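Local atomic coordinates of fructosyl amine: oxygen oxidoreductase (Aspergillus fumigatus, PDB entry 3DJE), a protein that oxidatively deglycates fructosyl amino acids as an FAD-dependent fructosamine oxidase (Amadoriase II). Residues 33-39 against 176-182; 183-189 against 200-204. One frame throughout, in Å; residues are numbered along the deposited sequence. Where two conformers were deposited one is given.

Contact 1 (33-39 against 176-182). With FAD (flavin-adenine dinucleotide), chain C.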
# COMPACT_ATOMS: atom_id res chain seq x y z
N VAL A 33 -16.67 6.92 -17.70
CA VAL A 33 -15.88 7.03 -16.46
C VAL A 33 -14.69 7.94 -16.72
O VAL A 33 -13.99 7.78 -17.73
CB VAL A 33 -15.35 5.64 -16.02
CG1 VAL A 33 -14.54 5.74 -14.72
CG2 VAL A 33 -16.51 4.64 -15.87
N THR A 34 -14.47 8.89 -15.80
CA THR A 34 -13.30 9.77 -15.88
C THR A 34 -12.49 9.64 -14.60
O THR A 34 -13.06 9.63 -13.51
CB THR A 34 -13.73 11.25 -16.08
OG1 THR A 34 -14.49 11.36 -17.29
CG2 THR A 34 -12.51 12.15 -16.21
N VAL A 35 -11.18 9.55 -14.75
CA VAL A 35 -10.29 9.48 -13.59
C VAL A 35 -9.36 10.69 -13.60
O VAL A 35 -8.75 11.00 -14.64
CB VAL A 35 -9.43 8.18 -13.58
CG1 VAL A 35 -8.62 8.07 -12.27
CG2 VAL A 35 -10.31 6.93 -13.75
N LEU A 36 -9.24 11.34 -12.43
CA LEU A 36 -8.40 12.54 -12.27
C LEU A 36 -7.23 12.28 -11.34
O LEU A 36 -7.42 11.78 -10.23
CB LEU A 36 -9.24 13.68 -11.66
CG LEU A 36 -10.50 14.13 -12.42
CD1 LEU A 36 -11.27 15.13 -11.55
CD2 LEU A 36 -10.14 14.73 -13.77
N ASP A 37 -6.04 12.67 -11.75
CA ASP A 37 -4.85 12.53 -10.88
C ASP A 37 -3.83 13.62 -11.23
O ASP A 37 -3.62 13.88 -12.41
CB ASP A 37 -4.26 11.13 -11.07
CG ASP A 37 -3.32 10.71 -9.95
OD1 ASP A 37 -2.24 11.33 -9.80
OD2 ASP A 37 -3.66 9.76 -9.22
N PRO A 38 -3.19 14.25 -10.22
CA PRO A 38 -2.21 15.31 -10.46
C PRO A 38 -0.88 14.83 -11.06
O PRO A 38 -0.06 15.66 -11.48
CB PRO A 38 -1.97 15.91 -9.06
CG PRO A 38 -2.30 14.82 -8.11
CD PRO A 38 -3.40 14.02 -8.79
N TYR A 39 -0.68 13.51 -11.11
CA TYR A 39 0.53 12.93 -11.72
C TYR A 39 0.17 12.01 -12.90
O TYR A 39 -0.89 11.38 -12.88
CB TYR A 39 1.34 12.14 -10.69
CG TYR A 39 1.96 12.98 -9.60
CD1 TYR A 39 3.32 13.31 -9.65
CD2 TYR A 39 1.21 13.44 -8.52
CE1 TYR A 39 3.90 14.09 -8.64
CE2 TYR A 39 1.79 14.23 -7.51
CZ TYR A 39 3.13 14.54 -7.59
OH TYR A 39 3.71 15.31 -6.59
N VAL A 176 -12.24 4.15 -20.44
CA VAL A 176 -12.07 5.07 -19.31
C VAL A 176 -11.15 6.23 -19.71
O VAL A 176 -10.10 6.03 -20.37
CB VAL A 176 -11.52 4.33 -18.06
CG1 VAL A 176 -11.23 5.33 -16.91
CG2 VAL A 176 -12.50 3.24 -17.60
N LYS A 177 -11.58 7.43 -19.34
CA LYS A 177 -10.84 8.66 -19.60
C LYS A 177 -9.92 8.92 -18.41
O LYS A 177 -10.37 9.02 -17.28
CB LYS A 177 -11.83 9.82 -19.75
CG LYS A 177 -12.81 9.64 -20.91
CD LYS A 177 -14.14 10.37 -20.68
CE LYS A 177 -15.17 9.50 -19.95
NZ LYS A 177 -15.29 8.11 -20.49
N PHE A 178 -8.62 9.02 -18.68
CA PHE A 178 -7.67 9.43 -17.63
C PHE A 178 -7.21 10.84 -17.90
O PHE A 178 -6.62 11.10 -18.95
CB PHE A 178 -6.45 8.50 -17.56
CG PHE A 178 -6.73 7.17 -16.92
CD1 PHE A 178 -6.31 6.90 -15.61
CD2 PHE A 178 -7.41 6.18 -17.62
CE1 PHE A 178 -6.58 5.65 -15.02
CE2 PHE A 178 -7.69 4.94 -17.04
CZ PHE A 178 -7.27 4.67 -15.73
N VAL A 179 -7.47 11.72 -16.94
CA VAL A 179 -7.02 13.11 -17.03
C VAL A 179 -5.97 13.31 -15.94
O VAL A 179 -6.30 13.40 -14.75
CB VAL A 179 -8.20 14.11 -16.87
CG1 VAL A 179 -7.68 15.55 -16.97
CG2 VAL A 179 -9.29 13.83 -17.91
N THR A 180 -4.71 13.34 -16.36
CA THR A 180 -3.61 13.25 -15.41
C THR A 180 -2.61 14.38 -15.59
O THR A 180 -2.53 14.99 -16.67
CB THR A 180 -2.86 11.91 -15.55
OG1 THR A 180 -2.27 11.82 -16.86
CG2 THR A 180 -3.78 10.73 -15.28
N GLY A 181 -1.84 14.63 -14.54
CA GLY A 181 -0.91 15.74 -14.56
C GLY A 181 -1.47 16.95 -13.86
O GLY A 181 -2.64 17.00 -13.49
N THR A 182 -0.60 17.92 -13.64
CA THR A 182 -0.97 19.15 -12.97
C THR A 182 -0.82 20.30 -13.98
O THR A 182 0.20 20.38 -14.68
CB THR A 182 -0.08 19.36 -11.71
OG1 THR A 182 -0.33 18.31 -10.75
CG2 THR A 182 -0.35 20.70 -11.05
PA FAD C . -2.37 5.40 -3.79
O1A FAD C . -2.03 4.26 -4.64
O2A FAD C . -1.26 6.11 -3.07
O5B FAD C . -3.17 6.38 -4.73
C5B FAD C . -3.58 7.69 -4.33
C4B FAD C . -3.73 8.52 -5.60
O4B FAD C . -4.37 9.73 -5.15
C3B FAD C . -2.32 8.91 -6.10
O3B FAD C . -2.10 8.43 -7.44
C2B FAD C . -2.37 10.44 -6.04
O2B FAD C . -1.68 11.07 -7.17
C1B FAD C . -3.90 10.72 -6.02
N9A FAD C . -4.10 12.14 -5.59
C8A FAD C . -3.45 12.84 -4.64
N7A FAD C . -3.91 14.10 -4.63
C5A FAD C . -4.86 14.20 -5.58
C6A FAD C . -5.66 15.25 -6.04
N6A FAD C . -5.56 16.48 -5.49
N1A FAD C . -6.53 15.00 -7.04
C2A FAD C . -6.64 13.78 -7.59
N3A FAD C . -5.88 12.77 -7.18
C4A FAD C . -4.99 12.96 -6.17
N1 FAD C . 0.70 -3.20 0.36
C2 FAD C . 0.71 -4.56 0.08
O2 FAD C . -0.32 -5.18 -0.18
N3 FAD C . 1.94 -5.24 0.10
C4 FAD C . 3.13 -4.59 0.41
O4 FAD C . 4.19 -5.22 0.41
C4X FAD C . 3.09 -3.22 0.71
N5 FAD C . 4.26 -2.54 1.03
C5X FAD C . 4.24 -1.15 1.16
C6 FAD C . 5.45 -0.48 1.27
C7 FAD C . 5.47 0.91 1.35
C7M FAD C . 6.83 1.60 1.50
C8 FAD C . 4.28 1.63 1.29
C8M FAD C . 4.31 3.18 1.30
C9 FAD C . 3.07 0.94 1.15
C9A FAD C . 3.04 -0.45 1.07
N10 FAD C . 1.83 -1.17 0.95
C10 FAD C . 1.87 -2.54 0.68
C1' FAD C . 0.54 -0.49 1.09
C2' FAD C . -0.01 -0.13 -0.29
O2' FAD C . 1.06 0.38 -1.12
C3' FAD C . -1.11 0.91 -0.14
O3' FAD C . -2.01 0.49 0.90
C4' FAD C . -1.93 1.08 -1.42
O4' FAD C . -1.10 1.18 -2.58
C5' FAD C . -2.78 2.35 -1.30
O5' FAD C . -3.60 2.50 -2.48
P FAD C . -4.52 3.79 -2.65
O1P FAD C . -5.37 3.95 -1.43
O2P FAD C . -5.14 3.66 -3.98
O3P FAD C . -3.50 5.03 -2.70
O HOH W 1 -15.56 5.24 -19.58
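With CG1 anti to the backbone N in both Val35 (chi1 -174°) and Val176 (175°), CG2 of Val35 lies beside its own backbone N and meets CG1 of Val176 at 3.7 Å. On the same side of the sheet Phe178, its CG anti to the carbonyl carbon (chi1 -75°), runs alongside Val35 and offers one ring face to CG2 of that valine, off-centre toward the rim. The other side carries Leu36, whose CD2 packs 3.7 Å from CB of Val179, and Thr34, whose OG1 touches the aliphatic chain of Lys177 in one of its two conformers. There the chain bends back toward the start of strand 33-37, where a water accepts from Val33 N and, tentatively, from NZ.

Between these two layers the backbones run parallel. Lys177 N donates to Val33 O, Val35 N to Lys177 O (2.7 Å), Val179 N to Val35 O (2.7 Å) and Asp37 N to Val179 O, so Val35 is gripped through both its N-H and its C=O. Past the strand ends, Thr182 OG1 donates in the carbonyl plane to a lone pair of Pro38 O at 2.8 Å.

Asp37 turns its carboxylate to the cofactor: FAD O2B donates to OD1 and O3B to OD2, each at 2.7 Å. Tyr39 N closes an Asx turn on the anti lone pair of OD1, and Ala14 N binds OD2, so these amides and the ribose hydroxyls help fix the carboxylate's rotation. An acidic residue ending the second strand and holding both ribose hydroxyls of the adenosine is the signature of the Rossmann-type dinucleotide-binding fold.

Contact 2 (183-189 against 200-204). Unlike the reference sequence in segment 200-204: Ala203 (reference Gly). With FAD (flavin-adenine dinucleotide), chain C.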
# COMPACT_ATOMS: atom_id res chain seq x y z
N PRO A 183 -1.83 21.20 -14.05
CA PRO A 183 -3.01 21.32 -13.19
C PRO A 183 -4.25 20.51 -13.56
O PRO A 183 -5.17 20.44 -12.74
CB PRO A 183 -3.36 22.81 -13.30
CG PRO A 183 -2.99 23.14 -14.73
CD PRO A 183 -1.78 22.28 -15.06
N GLN A 184 -4.29 19.93 -14.76
CA GLN A 184 -5.54 19.35 -15.30
C GLN A 184 -6.17 18.24 -14.46
O GLN A 184 -7.39 18.08 -14.45
CB GLN A 184 -5.37 18.89 -16.76
CG GLN A 184 -4.24 17.86 -16.98
CD GLN A 184 -2.85 18.51 -17.15
OE1 GLN A 184 -2.68 19.73 -17.01
NE2 GLN A 184 -1.84 17.69 -17.47
N GLY A 185 -5.34 17.47 -13.75
CA GLY A 185 -5.85 16.35 -12.95
C GLY A 185 -5.77 16.56 -11.44
O GLY A 185 -6.06 15.63 -10.69
N ARG A 186 -5.37 17.75 -11.00
CA ARG A 186 -5.25 18.02 -9.58
C ARG A 186 -6.58 18.55 -9.05
O ARG A 186 -6.94 19.72 -9.29
CB ARG A 186 -4.11 19.02 -9.27
CG ARG A 186 -4.07 19.43 -7.80
CD ARG A 186 -2.78 20.14 -7.38
NE ARG A 186 -1.69 19.19 -7.15
CZ ARG A 186 -1.62 18.36 -6.10
NH1 ARG A 186 -2.59 18.35 -5.18
NH2 ARG A 186 -0.58 17.53 -5.98
N VAL A 187 -7.30 17.71 -8.33
CA VAL A 187 -8.57 18.17 -7.75
C VAL A 187 -8.27 19.17 -6.63
O VAL A 187 -7.40 18.92 -5.78
CB VAL A 187 -9.40 17.00 -7.18
CG1 VAL A 187 -10.58 17.52 -6.39
CG2 VAL A 187 -9.88 16.09 -8.32
N VAL A 188 -9.00 20.29 -6.64
CA VAL A 188 -8.81 21.31 -5.59
C VAL A 188 -9.95 21.36 -4.59
O VAL A 188 -9.78 21.84 -3.47
CB VAL A 188 -8.54 22.73 -6.15
CG1 VAL A 188 -7.24 22.73 -6.98
CG2 VAL A 188 -9.74 23.25 -6.96
N THR A 189 -11.13 20.89 -5.02
CA THR A 189 -12.27 20.71 -4.11
C THR A 189 -13.28 19.79 -4.76
O THR A 189 -13.36 19.71 -5.97
CB THR A 189 -12.97 22.05 -3.77
OG1 THR A 189 -13.98 21.83 -2.77
CG2 THR A 189 -13.59 22.71 -5.00
N ALA A 200 -16.18 17.25 -8.99
CA ALA A 200 -14.94 17.89 -8.52
C ALA A 200 -14.53 19.05 -9.40
O ALA A 200 -14.92 19.14 -10.56
CB ALA A 200 -13.80 16.88 -8.47
N VAL A 201 -13.70 19.93 -8.83
CA VAL A 201 -13.09 21.01 -9.62
C VAL A 201 -11.59 20.77 -9.62
O VAL A 201 -11.01 20.52 -8.56
CB VAL A 201 -13.38 22.38 -9.00
CG1 VAL A 201 -12.77 23.50 -9.86
CG2 VAL A 201 -14.89 22.60 -8.83
N THR A 202 -10.97 20.88 -10.80
CA THR A 202 -9.51 20.72 -10.91
C THR A 202 -8.79 22.08 -10.93
O THR A 202 -9.44 23.12 -11.14
CB THR A 202 -9.10 19.85 -12.11
OG1 THR A 202 -9.78 20.31 -13.28
CG2 THR A 202 -9.50 18.39 -11.85
N ALA A 203 -7.48 22.06 -10.71
CA ALA A 203 -6.68 23.29 -10.54
C ALA A 203 -6.60 24.17 -11.79
O ALA A 203 -6.21 25.34 -11.68
CB ALA A 203 -5.28 22.93 -10.08
N ASP A 204 -6.91 23.59 -12.95
CA ASP A 204 -7.04 24.37 -14.21
C ASP A 204 -8.37 25.12 -14.29
O ASP A 204 -8.66 25.79 -15.30
CB ASP A 204 -6.87 23.47 -15.45
CG ASP A 204 -7.89 22.37 -15.53
OD1 ASP A 204 -8.59 22.12 -14.51
OD2 ASP A 204 -8.01 21.74 -16.63
PA FAD C . -2.37 5.40 -3.79
O1A FAD C . -2.03 4.26 -4.64
O2A FAD C . -1.26 6.11 -3.07
O5B FAD C . -3.17 6.38 -4.73
C5B FAD C . -3.58 7.69 -4.33
C4B FAD C . -3.73 8.52 -5.60
O4B FAD C . -4.37 9.73 -5.15
C3B FAD C . -2.32 8.91 -6.10
O3B FAD C . -2.10 8.43 -7.44
C2B FAD C . -2.37 10.44 -6.04
O2B FAD C . -1.68 11.07 -7.17
C1B FAD C . -3.90 10.72 -6.02
N9A FAD C . -4.10 12.14 -5.59
C8A FAD C . -3.45 12.84 -4.64
N7A FAD C . -3.91 14.10 -4.63
C5A FAD C . -4.86 14.20 -5.58
C6A FAD C . -5.66 15.25 -6.04
N6A FAD C . -5.56 16.48 -5.49
N1A FAD C . -6.53 15.00 -7.04
C2A FAD C . -6.64 13.78 -7.59
N3A FAD C . -5.88 12.77 -7.18
C4A FAD C . -4.99 12.96 -6.17
N1 FAD C . 0.70 -3.20 0.36
C2 FAD C . 0.71 -4.56 0.08
O2 FAD C . -0.32 -5.18 -0.18
N3 FAD C . 1.94 -5.24 0.10
C4 FAD C . 3.13 -4.59 0.41
O4 FAD C . 4.19 -5.22 0.41
C4X FAD C . 3.09 -3.22 0.71
N5 FAD C . 4.26 -2.54 1.03
C5X FAD C . 4.24 -1.15 1.16
C6 FAD C . 5.45 -0.48 1.27
C7 FAD C . 5.47 0.91 1.35
C7M FAD C . 6.83 1.60 1.50
C8 FAD C . 4.28 1.63 1.29
C8M FAD C . 4.31 3.18 1.30
C9 FAD C . 3.07 0.94 1.15
C9A FAD C . 3.04 -0.45 1.07
N10 FAD C . 1.83 -1.17 0.95
C10 FAD C . 1.87 -2.54 0.68
C1' FAD C . 0.54 -0.49 1.09
C2' FAD C . -0.01 -0.13 -0.29
O2' FAD C . 1.06 0.38 -1.12
C3' FAD C . -1.11 0.91 -0.14
O3' FAD C . -2.01 0.49 0.90
C4' FAD C . -1.93 1.08 -1.42
O4' FAD C . -1.10 1.18 -2.58
C5' FAD C . -2.78 2.35 -1.30
O5' FAD C . -3.60 2.50 -2.48
P FAD C . -4.52 3.79 -2.65
O1P FAD C . -5.37 3.95 -1.43
O2P FAD C . -5.14 3.66 -3.98
O3P FAD C . -3.50 5.03 -2.70
O HOH W 2 -9.01 19.25 -16.25
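Ala200 opens the hairpin contact by setting its CB 3.9 Å from CG1 of Val187. Val201 follows with both backbone groups engaged: its N donates to Thr189 O at 2.9 Å, and its O accepts from Val188 N at 2.8 Å. Val188 and Thr189 thus both face one residue, a classic beta bulge, while CG2 of Thr189 lies alongside the Val201 side chain. At Thr202 the CG2 methyl rests 3.4 Å from Gln184 O, within the type I turn of Pro183 to Arg186. Its OG1 bonds Trp208 NE1; its approach to Asp204 OD1 is doubtfully short. Ala203, where the reference sequence has glycine, donates through N to Arg186 O and places CB 3.7 Å from CG1 of Val188. Asp204 ends the segment; a water donates to its OD2 and to Gln184 O, bridging the turn and the carboxylate.

Val187 meets the adenine through its backbone, N donating to FAD N1A and O accepting from N6A, both at 3.1 Å. Strand 196-202 is the middle member of a three-stranded antiparallel sheet, between 187-193 and 206-209. This sheet lies against the six-stranded mixed one, Val187 touching Leu36 and Val12, and Ala200 touching Leu10.

In the fold
Contacts 1 and 2 both touch the adenosine of one FAD, from two neighbouring sheets. Contact 1 joins the edge strand 177-180 to 33-37 in the parallel part of the nucleotide-binding sheet, and more of it is buried; contact 2 belongs to a small antiparallel hairpin farther from the chain's centre, with several residues open to solvent. Their chemistry differs accordingly: the first binds the ribose by the Asp37 carboxylate and packs the adenine with Pro38, the second hydrogen-bonds the adenine edge through the backbone N and O of Val187. The chain passes directly from one to the other, and they pack together where Leu36 CD1 lies 3.7 Å from CG2 of both Val187 and Thr202, and Pro38 CD meets Gly185 O.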